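PDB 1TPY: cyclopropane mycolic acid synthase MmaA2 from Mycobacterium tuberculosis, which catalyses cis-cyclopropanation of a distal double bond in mycolic acids, transferring a methylene group from S-adenosyl-L-methionine, yielding lipids that contribute to cell-envelope permeability and persistence. Local coordinates for residues A[55-60]-A[132-137]; A[163-168]-A[282-287]; A[238-243]-A[261-266]. One frame throughout, in Å; residues are numbered along the deposited sequence.

Contact 1. Residues A[55-60]-A[132-137]; sequences LALGKL and RIVSIG. With SAH (S-adenosyl-L-homocysteine), chain C; 16A (cetyl-trimethyl-ammonium), chain D.
In the Rossmann-like core of this S-adenosylmethionine-dependent methyltransferase, helix 45-57 and the turn that follows it lie on one face of the central strand 132-136, with Ala56, Leu57 and Leu60 meeting Arg132, Val134 and Ile136. The strand turns these three alternate residues toward the helix, while Ile133 points its side chain away. Ala56 is small enough for the helix to sit close to the strand, and its CB rests 4.1 Å from CD1 of Ile136. Beside it, Leu57 reaches CG2 of Val134 with its CD1 (4.2 Å), the two side chains passing at a slant. A type I turn from Leu57 to Leu60 then brings Leu60 back over the strand, where its side chain crosses that of Val134 at about a right angle and CD2 touches the carbonyl oxygen of Ile133 at 3.6 Å. Beta-branched Val134 and Ile136 suit an extended strand and offer the helix a purely apolar surface.

At the C-terminal end of the strand the same backbone becomes binding site: the amino nitrogen N of S-adenosyl-L-homocysteine donates to Ile136 O over 2.8 Å. Gly137 has a positive phi that glycine accepts easily, and its O lies 3.1 Å from C19 of cetyl-trimethyl-ammonium and also close to C5' of S-adenosyl-L-homocysteine. Polar chemistry between the segments falls to Arg132. Its chain is bent at chi2 (-70°), which swings the guanidinium to the turn, and NE donates to the carbonyl oxygen of Leu60 at 2.7 Å, the oxygen lying almost in the guanidinium plane.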
loop_
_atom_site.group_PDB
_atom_site.type_symbol
_atom_site.label_atom_id
_atom_site.label_comp_id
_atom_site.label_asym_id
_atom_site.label_seq_id
_atom_site.Cartn_x
_atom_site.Cartn_y
_atom_site.Cartn_z
ATOM N N LEU A 55 0.684 13.299 -3.268
ATOM C CA LEU A 55 2.139 13.287 -3.187
ATOM C C LEU A 55 2.694 12.242 -4.148
ATOM O O LEU A 55 3.612 12.514 -4.922
ATOM C CB LEU A 55 2.585 12.974 -1.755
ATOM C CG LEU A 55 4.094 12.913 -1.499
ATOM C CD1 LEU A 55 4.710 14.292 -1.736
ATOM C CD2 LEU A 55 4.352 12.435 -0.076
ATOM N N ALA A 56 2.121 11.045 -4.104
ATOM C CA ALA A 56 2.560 9.959 -4.973
ATOM C C ALA A 56 2.244 10.248 -6.439
ATOM O O ALA A 56 3.106 10.126 -7.309
ATOM C CB ALA A 56 1.887 8.658 -4.551
ATOM N N LEU A 57 0.998 10.625 -6.700
ATOM C CA LEU A 57 0.544 10.919 -8.047
ATOM C C LEU A 57 1.306 12.079 -8.709
ATOM O O LEU A 57 1.662 11.999 -9.885
ATOM C CB LEU A 57 -0.960 11.215 -8.013
ATOM C CG LEU A 57 -1.941 10.164 -8.557
ATOM C CD1 LEU A 57 -1.511 8.756 -8.185
ATOM C CD2 LEU A 57 -3.333 10.475 -8.016
ATOM N N GLY A 58 1.568 13.141 -7.950
ATOM C CA GLY A 58 2.269 14.295 -8.495
ATOM C C GLY A 58 3.693 14.046 -8.959
ATOM O O GLY A 58 4.268 14.862 -9.681
ATOM N N LYS A 59 4.267 12.919 -8.556
ATOM C CA LYS A 59 5.637 12.575 -8.927
ATOM C C LYS A 59 5.708 11.798 -10.237
ATOM O O LYS A 59 6.790 11.579 -10.782
ATOM C CB LYS A 59 6.269 11.730 -7.821
ATOM C CG LYS A 59 6.342 12.418 -6.474
ATOM C CD LYS A 59 6.812 11.461 -5.393
ATOM C CE LYS A 59 7.088 12.181 -4.081
ATOM N NZ LYS A 59 7.748 11.275 -3.097
ATOM N N LEU A 60 4.548 11.386 -10.740
ATOM C CA LEU A 60 4.478 10.593 -11.959
ATOM C C LEU A 60 4.513 11.382 -13.258
ATOM O O LEU A 60 4.892 10.847 -14.301
ATOM C CB LEU A 60 3.219 9.719 -11.926
ATOM C CG LEU A 60 3.213 8.640 -10.839
ATOM C CD1 LEU A 60 1.884 7.919 -10.833
ATOM C CD2 LEU A 60 4.355 7.665 -11.087
ATOM N N ARG A 132 1.753 5.224 -16.770
ATOM C CA ARG A 132 2.389 5.426 -15.481
ATOM C C ARG A 132 1.876 4.366 -14.519
ATOM O O ARG A 132 0.819 3.774 -14.744
ATOM C CB ARG A 132 2.070 6.827 -14.962
ATOM C CG ARG A 132 2.664 7.959 -15.805
ATOM C CD ARG A 132 4.187 8.018 -15.673
ATOM N NE ARG A 132 4.763 9.164 -16.377
ATOM C CZ ARG A 132 4.940 9.235 -17.694
ATOM N NH1 ARG A 132 4.594 8.218 -18.477
ATOM N NH2 ARG A 132 5.449 10.335 -18.232
ATOM N N ILE A 133 2.640 4.104 -13.465
ATOM C CA ILE A 133 2.246 3.111 -12.484
ATOM C C ILE A 133 2.405 3.636 -11.068
ATOM O O ILE A 133 3.427 4.235 -10.725
ATOM C CB ILE A 133 3.094 1.818 -12.586
ATOM C CG1 ILE A 133 2.956 1.186 -13.971
ATOM C CG2 ILE A 133 2.642 0.821 -11.526
ATOM C CD1 ILE A 133 3.991 0.107 -14.236
ATOM N N VAL A 134 1.375 3.427 -10.258
ATOM C CA VAL A 134 1.430 3.806 -8.861
ATOM C C VAL A 134 1.125 2.534 -8.072
ATOM O O VAL A 134 0.256 1.743 -8.450
ATOM C CB VAL A 134 0.394 4.898 -8.498
ATOM C CG1 VAL A 134 -1.013 4.403 -8.747
ATOM C CG2 VAL A 134 0.568 5.299 -7.044
ATOM N N SER A 135 1.873 2.312 -7.008
ATOM C CA SER A 135 1.654 1.145 -6.170
ATOM C C SER A 135 1.986 1.571 -4.756
ATOM O O SER A 135 3.134 1.881 -4.439
ATOM C CB SER A 135 2.551 -0.020 -6.592
ATOM O OG SER A 135 2.214 -1.175 -5.847
ATOM N N ILE A 136 0.965 1.580 -3.915
ATOM C CA ILE A 136 1.113 2.003 -2.539
ATOM C C ILE A 136 0.716 0.906 -1.571
ATOM O O ILE A 136 -0.437 0.478 -1.549
ATOM C CB ILE A 136 0.233 3.246 -2.285
ATOM C CG1 ILE A 136 0.625 4.353 -3.267
ATOM C CG2 ILE A 136 0.367 3.704 -0.840
ATOM C CD1 ILE A 136 -0.369 5.485 -3.337
ATOM N N GLY A 137 1.679 0.449 -0.774
ATOM C CA GLY A 137 1.404 -0.579 0.213
ATOM C C GLY A 137 1.072 -1.956 -0.329
ATOM O O GLY A 137 0.498 -2.775 0.381
HETATM N N SAH C . -2.993 0.850 -2.557
HETATM C CA SAH C . -4.127 0.868 -1.632
HETATM C CB SAH C . -4.318 -0.500 -0.929
HETATM C CG SAH C . -3.139 -1.073 -0.142
HETATM S SD SAH C . -3.509 -2.667 0.640
HETATM C C SAH C . -3.956 1.968 -0.583
HETATM O O SAH C . -2.865 2.563 -0.528
HETATM O OXT SAH C . -4.908 2.214 0.182
HETATM C "C5'" SAH C . -2.515 -3.817 -0.346
HETATM C "C4'" SAH C . -3.098 -3.964 -1.760
HETATM O "O4'" SAH C . -2.174 -4.578 -2.691
HETATM C "C3'" SAH C . -4.370 -4.809 -1.808
HETATM O "O3'" SAH C . -5.319 -4.176 -2.685
HETATM C "C2'" SAH C . -3.898 -6.126 -2.351
HETATM O "O2'" SAH C . -4.974 -6.870 -2.950
HETATM C "C1'" SAH C . -2.850 -5.678 -3.318
HETATM N N9 SAH C . -1.862 -6.756 -3.739
HETATM C C8 SAH C . -1.066 -7.583 -3.012
HETATM N N7 SAH C . -0.318 -8.402 -3.680
HETATM C C5 SAH C . -0.649 -8.091 -5.002
HETATM C C6 SAH C . -0.220 -8.588 -6.264
HETATM N N6 SAH C . 0.683 -9.557 -6.385
HETATM N N1 SAH C . -0.770 -8.035 -7.396
HETATM C C2 SAH C . -1.691 -7.049 -7.283
HETATM N N3 SAH C . -2.172 -6.502 -6.155
HETATM C C4 SAH C . -1.597 -7.080 -5.040
HETATM C C1 16A D . 0.128 -0.798 8.829
HETATM C C2 16A D . 0.919 -2.077 8.554
HETATM C C3 16A D . 2.321 -1.985 9.179
HETATM C C4 16A D . 3.204 -3.210 8.992
HETATM C C5 16A D . 4.561 -2.964 9.672
HETATM C C6 16A D . 5.573 -4.116 9.570
HETATM C C7 16A D . 5.237 -5.465 10.254
HETATM C C8 16A D . 5.990 -6.730 9.773
HETATM C C9 16A D . 6.016 -7.003 8.250
HETATM C C10 16A D . 4.653 -7.284 7.574
HETATM C C11 16A D . 4.602 -7.094 6.038
HETATM C C12 16A D . 3.194 -6.944 5.442
HETATM C C13 16A D . 2.853 -5.482 5.131
HETATM C C14 16A D . 1.417 -5.338 4.630
HETATM C C15 16A D . 1.093 -3.835 4.609
HETATM C C16 16A D . -0.399 -3.673 4.255
HETATM N N1 16A D . -1.186 -2.368 4.160
HETATM C C17 16A D . -2.501 -2.238 3.917
HETATM C C18 16A D . -0.978 -1.526 5.400
HETATM C C19 16A D . -0.601 -1.539 3.038
HETATM O O HOH W 1 7.155 12.004 -16.495
#

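Contact 2. Residues A[163-168]-A[282-287]; sequences VLLLHT and QFTLAK. With CO3 (carbonate ion), chain B.
Leu164 and Leu285 run alongside each other from neighbouring strands, CD2 of Leu164 meeting CD1 of Leu285 at 3.6 Å, in an antiparallel pair whose side chains alternate between the two faces of the sheet. Strand 278-286 here runs against strand 163-171, the last of the parallel strands in the methyltransferase sheet. Backbone bonds tie the hydrogen-bonded pairs Leu164-Leu285 and Leu166-Phe283; N of Phe283 donates to O of Leu166 at 2.7 Å.

Leu166 and Phe283 share the face of Leu164 and Leu285. The phenyl ring turns its edge to Leu166 O, with CD1 3.4 Å away, and beyond it CE1 meets the methyl CG2 of Thr168 at 4.0 Å. Large apolar residues suit this face, which helix 139-142 meets at Leu166.

On the opposite face Val163, Leu165 and His167 are paired across the strands with Ala286, Thr284 and Gln282. Leu165 slants across Thr284, CD2 lying 3.7 Å from OG1, and Val163 and Thr284 bring methyl groups together. The imidazole and the amide of Gln282 are inclined by 59°, and CG of Gln282 comes within 3.5 Å of ND1 of His167. The chi1 of His167 (168°) sets its ring opposite the backbone N and carries it into the carbonate pocket, where NE2 donates to O1 of the ion at 2.8 Å. A histidine suits this spot because it can pack against the glutamine chain while offering an N-H to an anion. The hydroxyl of Tyr232 and the backbone N of Cys35 are also hydrogen-bonded to the carbonate, so the site can bind a small oxyanion at the edge of the cofactor pocket.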
loop_
_atom_site.group_PDB
_atom_site.type_symbol
_atom_site.label_atom_id
_atom_site.label_comp_id
_atom_site.label_asym_id
_atom_site.label_seq_id
_atom_site.Cartn_x
_atom_site.Cartn_y
_atom_site.Cartn_z
ATOM N N VAL A 163 7.287 6.278 -15.702
ATOM C CA VAL A 163 7.707 6.418 -14.321
ATOM C C VAL A 163 6.876 5.504 -13.433
ATOM O O VAL A 163 5.716 5.249 -13.711
ATOM C CB VAL A 163 7.554 7.874 -13.834
ATOM C CG1 VAL A 163 8.087 8.002 -12.410
ATOM C CG2 VAL A 163 8.303 8.811 -14.755
ATOM N N LEU A 164 7.491 5.012 -12.367
ATOM C CA LEU A 164 6.829 4.131 -11.414
ATOM C C LEU A 164 6.980 4.735 -10.034
ATOM O O LEU A 164 8.096 5.047 -9.609
ATOM C CB LEU A 164 7.481 2.742 -11.423
ATOM C CG LEU A 164 7.370 1.896 -10.139
ATOM C CD1 LEU A 164 5.926 1.466 -9.896
ATOM C CD2 LEU A 164 8.260 0.680 -10.257
ATOM N N LEU A 165 5.862 4.936 -9.346
ATOM C CA LEU A 165 5.928 5.460 -7.994
ATOM C C LEU A 165 5.663 4.264 -7.099
ATOM O O LEU A 165 4.533 3.795 -6.989
ATOM C CB LEU A 165 4.879 6.545 -7.753
ATOM C CG LEU A 165 4.961 7.233 -6.383
ATOM C CD1 LEU A 165 4.517 6.287 -5.271
ATOM C CD2 LEU A 165 6.390 7.713 -6.139
ATOM N N LEU A 166 6.725 3.764 -6.482
ATOM C CA LEU A 166 6.638 2.616 -5.603
ATOM C C LEU A 166 6.671 3.068 -4.155
ATOM O O LEU A 166 7.715 3.455 -3.639
ATOM C CB LEU A 166 7.806 1.664 -5.865
ATOM C CG LEU A 166 7.690 0.213 -5.384
ATOM C CD1 LEU A 166 9.089 -0.331 -5.163
ATOM C CD2 LEU A 166 6.904 0.120 -4.110
ATOM N N HIS A 167 5.516 3.016 -3.509
ATOM C CA HIS A 167 5.388 3.401 -2.113
ATOM C C HIS A 167 5.292 2.097 -1.336
ATOM O O HIS A 167 4.390 1.286 -1.570
ATOM C CB HIS A 167 4.128 4.252 -1.929
ATOM C CG HIS A 167 3.728 4.467 -0.502
ATOM N ND1 HIS A 167 3.272 5.682 -0.038
ATOM C CD2 HIS A 167 3.627 3.606 0.540
ATOM C CE1 HIS A 167 2.903 5.559 1.225
ATOM N NE2 HIS A 167 3.107 4.309 1.599
ATOM N N THR A 168 6.223 1.885 -0.417
ATOM C CA THR A 168 6.213 0.650 0.343
ATOM C C THR A 168 6.909 0.755 1.678
ATOM O O THR A 168 7.757 1.625 1.905
ATOM C CB THR A 168 6.894 -0.501 -0.443
ATOM O OG1 THR A 168 6.938 -1.676 0.373
ATOM C CG2 THR A 168 8.313 -0.127 -0.826
ATOM N N GLN A 282 8.739 6.286 -0.395
ATOM C CA GLN A 282 8.185 6.472 -1.726
ATOM C C GLN A 282 9.377 6.532 -2.683
ATOM O O GLN A 282 10.221 7.435 -2.601
ATOM C CB GLN A 282 7.353 7.759 -1.824
ATOM C CG GLN A 282 5.988 7.643 -1.160
ATOM C CD GLN A 282 5.006 8.707 -1.607
ATOM O OE1 GLN A 282 3.809 8.620 -1.321
ATOM N NE2 GLN A 282 5.499 9.714 -2.308
ATOM N N PHE A 283 9.456 5.547 -3.571
ATOM C CA PHE A 283 10.542 5.485 -4.540
ATOM C C PHE A 283 10.071 5.930 -5.916
ATOM O O PHE A 283 9.195 5.301 -6.519
ATOM C CB PHE A 283 11.084 4.069 -4.665
ATOM C CG PHE A 283 11.669 3.514 -3.399
ATOM C CD1 PHE A 283 10.855 2.933 -2.439
ATOM C CD2 PHE A 283 13.046 3.524 -3.195
ATOM C CE1 PHE A 283 11.400 2.361 -1.290
ATOM C CE2 PHE A 283 13.602 2.956 -2.048
ATOM C CZ PHE A 283 12.775 2.373 -1.095
ATOM N N THR A 284 10.650 7.015 -6.411
ATOM C CA THR A 284 10.293 7.507 -7.728
ATOM C C THR A 284 11.272 6.854 -8.691
ATOM O O THR A 284 12.440 7.230 -8.741
ATOM C CB THR A 284 10.416 9.040 -7.806
ATOM O OG1 THR A 284 9.529 9.632 -6.849
ATOM C CG2 THR A 284 10.039 9.534 -9.197
ATOM N N LEU A 285 10.783 5.859 -9.429
ATOM C CA LEU A 285 11.592 5.098 -10.377
ATOM C C LEU A 285 11.273 5.438 -11.830
ATOM O O LEU A 285 10.148 5.235 -12.300
ATOM C CB LEU A 285 11.374 3.604 -10.137
ATOM C CG LEU A 285 11.714 3.160 -8.713
ATOM C CD1 LEU A 285 11.119 1.796 -8.428
ATOM C CD2 LEU A 285 13.223 3.145 -8.542
ATOM N N ALA A 286 12.281 5.934 -12.542
ATOM C CA ALA A 286 12.122 6.325 -13.937
ATOM C C ALA A 286 12.885 5.397 -14.878
ATOM O O ALA A 286 14.008 4.984 -14.585
ATOM C CB ALA A 286 12.598 7.768 -14.118
ATOM N N LYS A 287 12.270 5.072 -16.012
ATOM C CA LYS A 287 12.904 4.198 -16.991
ATOM C C LYS A 287 14.050 4.919 -17.688
ATOM O O LYS A 287 13.897 6.069 -18.091
ATOM C CB LYS A 287 11.886 3.732 -18.038
ATOM C CG LYS A 287 10.903 2.697 -17.529
ATOM C CD LYS A 287 10.078 2.100 -18.660
ATOM C CE LYS A 287 10.942 1.352 -19.658
ATOM N NZ LYS A 287 10.140 0.862 -20.812
HETATM C C CO3 B . 2.390 1.278 3.234
HETATM O O1 CO3 B . 2.088 2.697 3.582
HETATM O O2 CO3 B . 1.821 0.274 3.935
HETATM O O3 CO3 B . 3.242 0.996 2.217
#

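Contact 3. Residues A[238-243]-A[261-266]; sequences LWAEAL and RYMKYL. With 16A (cetyl-trimethyl-ammonium), chain D.
Two nearly antiparallel helices, 229-245 and 256-275, pack through apolar side chains beside the bound cetyl-trimethyl-ammonium, with Leu266 and Met263 of one meeting Trp239, Ala240 and Leu243 of the other. Their local axes are 9.3 Å apart at closest approach and make an angle of 157°. Ala240 permits that closeness: with only a methyl group to offer, it lets CD1 of Leu266 come within 3.6 Å of its CA, while the CB atoms of the two residues also touch. No hydrogen bond joins the segments.

Leu243 and Met263 reach across the interface from opposite helices and overlap flank to flank, placing SD of Met263 3.4 Å from CD2 of Leu243. The flexible thioether chain bends at both chi2 (-53°) and chi3 (-66°), which folds CE back onto the helix opposite, 3.3 Å from Ala240 O. CD2 of Leu243 also touches CB of Tyr262 at 3.6 Å, whereas the phenol ring leads away toward Phe22.

In this cyclopropane synthase of the CFA/CMAS family, both are helices that line part of the pocket holding the cetyl chain, consistent with a site for the acyl substrate next to the Rossmann-like sheet. Trp239 crosses Leu266 at about a right angle and extends its indole to the ligand, the ring edge at CZ3 lying 4.0 Å from C1 of the cetyl chain. Tyr265 likewise meets this chain with its edge, CE1 standing 3.8 Å from C2, while CD2 of Leu266 sits over one ring face near the rim. Flat aromatic rings suit the apolar wall of a pocket for an alkyl chain, and the Tyr265 hydroxyl is hydrogen-bonded to that of Tyr33, a residue of the S-adenosylmethionine site.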
loop_
_atom_site.group_PDB
_atom_site.type_symbol
_atom_site.label_atom_id
_atom_site.label_comp_id
_atom_site.label_asym_id
_atom_site.label_seq_id
_atom_site.Cartn_x
_atom_site.Cartn_y
_atom_site.Cartn_z
ATOM N N LEU A 238 -4.115 6.686 14.818
ATOM C CA LEU A 238 -5.453 7.102 14.424
ATOM C C LEU A 238 -6.335 5.905 14.061
ATOM O O LEU A 238 -7.506 5.856 14.447
ATOM C CB LEU A 238 -5.364 8.104 13.267
ATOM C CG LEU A 238 -4.791 9.460 13.698
ATOM C CD1 LEU A 238 -4.373 10.255 12.490
ATOM C CD2 LEU A 238 -5.830 10.231 14.508
ATOM N N TRP A 239 -5.774 4.937 13.338
ATOM C CA TRP A 239 -6.536 3.748 12.970
ATOM C C TRP A 239 -6.870 2.970 14.235
ATOM O O TRP A 239 -7.997 2.537 14.427
ATOM C CB TRP A 239 -5.738 2.838 12.031
ATOM C CG TRP A 239 -5.619 3.322 10.628
ATOM C CD1 TRP A 239 -6.415 4.245 9.995
ATOM C CD2 TRP A 239 -4.680 2.868 9.653
ATOM N NE1 TRP A 239 -6.022 4.389 8.687
ATOM C CE2 TRP A 239 -4.958 3.556 8.450
ATOM C CE3 TRP A 239 -3.625 1.942 9.677
ATOM C CZ2 TRP A 239 -4.219 3.350 7.282
ATOM C CZ3 TRP A 239 -2.890 1.736 8.520
ATOM C CH2 TRP A 239 -3.191 2.439 7.335
ATOM N N ALA A 240 -5.874 2.796 15.096
ATOM C CA ALA A 240 -6.068 2.069 16.341
ATOM C C ALA A 240 -7.173 2.715 17.177
ATOM O O ALA A 240 -8.080 2.037 17.656
ATOM C CB ALA A 240 -4.767 2.044 17.132
ATOM N N GLU A 241 -7.081 4.028 17.346
ATOM C CA GLU A 241 -8.050 4.786 18.126
ATOM C C GLU A 241 -9.466 4.671 17.569
ATOM O O GLU A 241 -10.425 4.500 18.324
ATOM C CB GLU A 241 -7.626 6.254 18.177
ATOM C CG GLU A 241 -8.627 7.192 18.826
ATOM C CD GLU A 241 -8.065 8.599 18.995
ATOM O OE1 GLU A 241 -7.595 9.184 17.994
ATOM O OE2 GLU A 241 -8.091 9.119 20.130
ATOM N N ALA A 242 -9.600 4.765 16.251
ATOM C CA ALA A 242 -10.917 4.666 15.637
ATOM C C ALA A 242 -11.508 3.292 15.914
ATOM O O ALA A 242 -12.669 3.178 16.321
ATOM C CB ALA A 242 -10.823 4.907 14.140
ATOM N N LEU A 243 -10.714 2.247 15.692
ATOM C CA LEU A 243 -11.198 0.892 15.932
ATOM C C LEU A 243 -11.630 0.766 17.384
ATOM O O LEU A 243 -12.704 0.248 17.679
ATOM C CB LEU A 243 -10.110 -0.144 15.632
ATOM C CG LEU A 243 -10.479 -1.606 15.915
ATOM C CD1 LEU A 243 -11.795 -1.974 15.214
ATOM C CD2 LEU A 243 -9.355 -2.507 15.434
ATOM N N ARG A 261 -7.235 -8.798 18.010
ATOM C CA ARG A 261 -6.176 -9.123 17.063
ATOM C C ARG A 261 -5.736 -7.864 16.305
ATOM O O ARG A 261 -4.543 -7.580 16.205
ATOM C CB ARG A 261 -6.654 -10.196 16.081
ATOM C CG ARG A 261 -5.640 -10.566 15.012
ATOM C CD ARG A 261 -5.716 -12.051 14.697
ATOM N NE ARG A 261 -7.016 -12.439 14.165
ATOM C CZ ARG A 261 -7.687 -13.525 14.540
ATOM N NH1 ARG A 261 -7.187 -14.337 15.458
ATOM N NH2 ARG A 261 -8.861 -13.800 13.991
ATOM N N TYR A 262 -6.698 -7.107 15.781
ATOM C CA TYR A 262 -6.379 -5.894 15.047
ATOM C C TYR A 262 -5.836 -4.771 15.929
ATOM O O TYR A 262 -4.954 -4.025 15.501
ATOM C CB TYR A 262 -7.591 -5.424 14.234
ATOM C CG TYR A 262 -7.648 -6.086 12.869
ATOM C CD1 TYR A 262 -7.902 -7.453 12.747
ATOM C CD2 TYR A 262 -7.366 -5.364 11.709
ATOM C CE1 TYR A 262 -7.867 -8.091 11.500
ATOM C CE2 TYR A 262 -7.327 -5.985 10.458
ATOM C CZ TYR A 262 -7.580 -7.352 10.361
ATOM O OH TYR A 262 -7.556 -7.974 9.130
ATOM N N MET A 263 -6.339 -4.651 17.157
ATOM C CA MET A 263 -5.830 -3.622 18.060
ATOM C C MET A 263 -4.378 -3.954 18.384
ATOM O O MET A 263 -3.530 -3.071 18.474
ATOM C CB MET A 263 -6.645 -3.567 19.357
ATOM C CG MET A 263 -8.048 -2.987 19.198
ATOM S SD MET A 263 -8.039 -1.362 18.404
ATOM C CE MET A 263 -7.195 -0.387 19.665
ATOM N N LYS A 264 -4.098 -5.240 18.556
ATOM C CA LYS A 264 -2.744 -5.695 18.854
ATOM C C LYS A 264 -1.843 -5.380 17.662
ATOM O O LYS A 264 -0.706 -4.930 17.825
ATOM C CB LYS A 264 -2.742 -7.207 19.120
ATOM C CG LYS A 264 -1.358 -7.807 19.377
ATOM C CD LYS A 264 -1.456 -9.303 19.654
ATOM C CE LYS A 264 -0.077 -9.949 19.758
ATOM N NZ LYS A 264 -0.177 -11.407 20.099
ATOM N N TYR A 265 -2.362 -5.614 16.459
ATOM C CA TYR A 265 -1.596 -5.354 15.248
ATOM C C TYR A 265 -1.394 -3.859 15.015
ATOM O O TYR A 265 -0.276 -3.416 14.766
ATOM C CB TYR A 265 -2.279 -6.029 14.044
ATOM C CG TYR A 265 -2.415 -5.213 12.767
ATOM C CD1 TYR A 265 -1.317 -4.584 12.177
ATOM C CD2 TYR A 265 -3.651 -5.120 12.119
ATOM C CE1 TYR A 265 -1.443 -3.884 10.976
ATOM C CE2 TYR A 265 -3.789 -4.424 10.915
ATOM C CZ TYR A 265 -2.682 -3.809 10.352
ATOM O OH TYR A 265 -2.828 -3.117 9.174
ATOM N N LEU A 266 -2.461 -3.077 15.124
ATOM C CA LEU A 266 -2.342 -1.643 14.891
ATOM C C LEU A 266 -1.408 -0.945 15.880
ATOM O O LEU A 266 -0.523 -0.197 15.472
ATOM C CB LEU A 266 -3.726 -0.983 14.916
ATOM C CG LEU A 266 -4.730 -1.447 13.851
ATOM C CD1 LEU A 266 -6.049 -0.725 14.079
ATOM C CD2 LEU A 266 -4.206 -1.165 12.441
HETATM C C1 16A D . 0.128 -0.798 8.829
HETATM C C2 16A D . 0.919 -2.077 8.554
HETATM C C3 16A D . 2.321 -1.985 9.179
HETATM C C4 16A D . 3.204 -3.210 8.992
HETATM C C5 16A D . 4.561 -2.964 9.672
HETATM C C6 16A D . 5.573 -4.116 9.570
HETATM C C7 16A D . 5.237 -5.465 10.254
HETATM C C8 16A D . 5.990 -6.730 9.773
HETATM C C9 16A D . 6.016 -7.003 8.250
HETATM C C10 16A D . 4.653 -7.284 7.574
HETATM C C11 16A D . 4.602 -7.094 6.038
HETATM C C12 16A D . 3.194 -6.944 5.442
HETATM C C13 16A D . 2.853 -5.482 5.131
HETATM C C14 16A D . 1.417 -5.338 4.630
HETATM C C15 16A D . 1.093 -3.835 4.609
HETATM C C16 16A D . -0.399 -3.673 4.255
HETATM N N1 16A D . -1.186 -2.368 4.160
HETATM C C17 16A D . -2.501 -2.238 3.917
HETATM C C18 16A D . -0.978 -1.526 5.400
HETATM C C19 16A D . -0.601 -1.539 3.038
#

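In the fold
From the N terminus, helix 45-57 and its turn come first; contact 1 closes a loop through the first three strands of the sheet when strand 132-136 arrives. Only after that does contact 2 open, at strand 163-171, and it closes almost at the C terminus with strand 278-286. Contact 3 is nested wholly within that loop, joining helices 229-245 and 256-275. Contacts 1 and 2 meet directly, since strands 132-136 and 163-171 are sheet neighbours. Contact 3 lies on the opposite side of the chain's centre, about 26 Å from contact 1 between centres, yet both touch the cetyl-trimethyl-ammonium. Helix 256-275 leads on into strand 278-286, linking the lipid-side helices to the sheet.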